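Local coordinates for beta-lactamase inhibitory protein BLIP-I (PDB 3GMV) that inhibits beta-lactamases, probably by binding them through protein-protein contacts, at residues A[18-23]-A[55-60]. Numbering follows the deposited sequence.
Sequences DEVWEI and FSFTDE. With TAM (tris(hydroxyethyl)aminomethane), chain B.
Val20 alone of residues 18-23 touches residues 55-60, and its two methyl groups divide the work between a pair of phenylalanines. CG1 sits over one face of the Phe55 ring in a CH-pi contact, 4.2 Å from the ring centroid. It is displaced toward the root of the ring, the nearest ring atom to Val20 CG1 being Phe55 CG at 3.8 Å. The valine torsion explains the split, for with CG1 anti to the backbone N (chi1 174°) the other methyl, CG2, is left to flank the outer end of Phe57, 3.9 Å from both CE2 and CZ of that ring. Phe57 reaches out from the strand to meet Val20 head-on, and its CZ comes within 3.8 Å of Val20 CB, which lies at the ring edge and in its plane. One branched side chain thus takes a face of Phe55 and an edge of Phe57, residues two apart on the same side of the strand. Beyond the strand end, Thr58 CG2 approaches O6 of the bound tris(hydroxyethyl)aminomethane at 3.5 Å. The contact packs helix 17-24 against strand 52-57 of the antiparallel sheet in this alpha/beta sandwich; Phe17 of the same helix brings its ring against Phe57, with the planes at about 50°, Ile40 of strand 40-43 touches Val20 and Phe57, Leu63 of strand 63-69 touches both phenylalanines, and Tyr8 of helix 5-10 packs on Phe55.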
loop_
_atom_site.group_PDB
_atom_site.type_symbol
_atom_site.label_atom_id
_atom_site.label_comp_id
_atom_site.label_asym_id
_atom_site.label_seq_id
_atom_site.Cartn_x
_atom_site.Cartn_y
_atom_site.Cartn_z
ATOM N N ASP A 18 -12.653 0.121 -16.152
ATOM C CA ASP A 18 -14.051 -0.206 -15.881
ATOM C C ASP A 18 -14.151 -1.369 -14.897
ATOM O O ASP A 18 -15.023 -1.373 -14.012
ATOM C CB ASP A 18 -14.806 -0.539 -17.172
ATOM C CG ASP A 18 -15.097 0.710 -18.003
ATOM O OD1 ASP A 18 -15.077 1.811 -17.404
ATOM O OD2 ASP A 18 -15.307 0.563 -19.234
ATOM N N GLU A 19 -13.254 -2.355 -15.042
ATOM C CA GLU A 19 -13.282 -3.510 -14.144
ATOM C C GLU A 19 -13.005 -3.073 -12.708
ATOM O O GLU A 19 -13.656 -3.513 -11.756
ATOM C CB GLU A 19 -12.267 -4.585 -14.588
ATOM C CG GLU A 19 -12.890 -5.435 -15.704
ATOM C CD GLU A 19 -11.886 -6.324 -16.414
ATOM O OE1 GLU A 19 -10.669 -6.082 -16.326
ATOM O OE2 GLU A 19 -12.333 -7.301 -17.036
ATOM N N VAL A 20 -11.999 -2.230 -12.548
ATOM C CA VAL A 20 -11.656 -1.754 -11.229
ATOM C C VAL A 20 -12.754 -0.876 -10.625
ATOM O O VAL A 20 -13.081 -1.013 -9.448
ATOM C CB VAL A 20 -10.307 -0.974 -11.281
ATOM C CG1 VAL A 20 -10.041 -0.360 -9.910
ATOM C CG2 VAL A 20 -9.177 -1.944 -11.667
ATOM N N TRP A 21 -13.307 0.040 -11.430
ATOM C CA TRP A 21 -14.423 0.896 -10.996
ATOM C C TRP A 21 -15.604 0.032 -10.498
ATOM O O TRP A 21 -16.194 0.330 -9.445
ATOM C CB TRP A 21 -14.850 1.785 -12.174
ATOM C CG TRP A 21 -15.911 2.831 -11.873
ATOM C CD1 TRP A 21 -17.227 2.747 -12.162
ATOM C CD2 TRP A 21 -15.696 4.121 -11.305
ATOM N NE1 TRP A 21 -17.869 3.906 -11.794
ATOM C CE2 TRP A 21 -16.944 4.767 -11.260
ATOM C CE3 TRP A 21 -14.560 4.794 -10.823
ATOM C CZ2 TRP A 21 -17.104 6.049 -10.737
ATOM C CZ3 TRP A 21 -14.705 6.046 -10.317
ATOM C CH2 TRP A 21 -15.984 6.675 -10.260
ATOM N N GLU A 22 -15.921 -1.037 -11.227
ATOM C CA GLU A 22 -17.032 -1.910 -10.863
ATOM C C GLU A 22 -16.738 -2.602 -9.524
ATOM O O GLU A 22 -17.573 -2.601 -8.606
ATOM C CB GLU A 22 -17.317 -2.932 -11.979
ATOM C CG GLU A 22 -18.280 -4.071 -11.534
ATOM C CD GLU A 22 -19.728 -3.635 -11.417
ATOM O OE1 GLU A 22 -20.095 -2.597 -11.991
ATOM O OE2 GLU A 22 -20.530 -4.347 -10.768
ATOM N N ILE A 23 -15.562 -3.188 -9.402
ATOM C CA ILE A 23 -15.219 -3.917 -8.176
ATOM C C ILE A 23 -15.165 -2.961 -6.978
ATOM O O ILE A 23 -15.646 -3.276 -5.891
ATOM C CB ILE A 23 -13.886 -4.677 -8.317
ATOM C CG1 ILE A 23 -14.072 -5.866 -9.284
ATOM C CG2 ILE A 23 -13.457 -5.186 -6.956
ATOM C CD1 ILE A 23 -12.726 -6.416 -9.787
ATOM N N PHE A 55 -5.963 3.625 -7.406
ATOM C CA PHE A 55 -5.620 2.730 -8.500
ATOM C C PHE A 55 -5.221 3.573 -9.700
ATOM O O PHE A 55 -5.963 4.479 -10.090
ATOM C CB PHE A 55 -6.873 1.893 -8.833
ATOM C CG PHE A 55 -7.400 1.203 -7.641
ATOM C CD1 PHE A 55 -6.708 0.114 -7.111
ATOM C CD2 PHE A 55 -8.487 1.717 -6.951
ATOM C CE1 PHE A 55 -7.160 -0.518 -5.946
ATOM C CE2 PHE A 55 -8.965 1.086 -5.792
ATOM C CZ PHE A 55 -8.305 -0.027 -5.268
ATOM N N SER A 56 -4.080 3.261 -10.303
ATOM C CA SER A 56 -3.624 4.026 -11.472
ATOM C C SER A 56 -3.415 3.116 -12.654
ATOM O O SER A 56 -3.122 1.915 -12.481
ATOM C CB SER A 56 -2.350 4.801 -11.156
ATOM O OG SER A 56 -2.645 5.792 -10.171
ATOM N N PHE A 57 -3.593 3.688 -13.844
ATOM C CA PHE A 57 -3.679 2.924 -15.097
ATOM C C PHE A 57 -2.648 3.337 -16.140
ATOM O O PHE A 57 -2.270 4.480 -16.199
ATOM C CB PHE A 57 -5.083 3.090 -15.672
ATOM C CG PHE A 57 -6.131 2.582 -14.738
ATOM C CD1 PHE A 57 -6.648 3.397 -13.731
ATOM C CD2 PHE A 57 -6.478 1.250 -14.770
ATOM C CE1 PHE A 57 -7.577 2.901 -12.823
ATOM C CE2 PHE A 57 -7.425 0.740 -13.876
ATOM C CZ PHE A 57 -7.960 1.541 -12.903
ATOM N N THR A 58 -2.214 2.393 -16.979
ATOM C CA THR A 58 -1.280 2.734 -18.055
ATOM C C THR A 58 -2.031 3.473 -19.178
ATOM O O THR A 58 -3.260 3.605 -19.186
ATOM C CB THR A 58 -0.669 1.471 -18.682
ATOM O OG1 THR A 58 -1.744 0.747 -19.275
ATOM C CG2 THR A 58 0.012 0.580 -17.646
ATOM N N ASP A 59 -1.283 3.938 -20.165
ATOM C CA ASP A 59 -1.876 4.594 -21.306
ATOM C C ASP A 59 -2.807 3.659 -22.102
ATOM O O ASP A 59 -3.648 4.125 -22.876
ATOM C CB ASP A 59 -0.775 5.160 -22.218
ATOM C CG ASP A 59 -0.025 6.329 -21.580
ATOM O OD1 ASP A 59 -0.530 6.967 -20.619
ATOM O OD2 ASP A 59 1.096 6.622 -22.050
ATOM N N GLU A 60 -2.684 2.353 -21.879
ATOM C CA GLU A 60 -3.594 1.368 -22.482
ATOM C C GLU A 60 -4.797 1.007 -21.580
ATOM O O GLU A 60 -5.673 0.226 -21.969
ATOM C CB GLU A 60 -2.812 0.120 -22.923
ATOM C CG GLU A 60 -1.922 0.352 -24.129
ATOM C CD GLU A 60 -0.771 1.313 -23.852
ATOM O OE1 GLU A 60 -0.141 1.203 -22.771
ATOM O OE2 GLU A 60 -0.493 2.184 -24.722
HETATM C C TAM B . 3.888 4.343 -15.701
HETATM C C1 TAM B . 4.547 5.097 -14.566
HETATM C C2 TAM B . 4.916 3.947 -16.758
HETATM C C3 TAM B . 2.808 5.206 -16.320
HETATM C C4 TAM B . 5.463 4.179 -13.773
HETATM C C5 TAM B . 6.263 3.583 -16.137
HETATM C C6 TAM B . 1.914 4.393 -17.251
HETATM N N TAM B . 3.266 3.142 -15.160
HETATM O O4 TAM B . 6.019 4.930 -12.679
HETATM O O5 TAM B . 7.288 4.483 -16.604
HETATM O O6 TAM B . 2.432 3.067 -17.407
#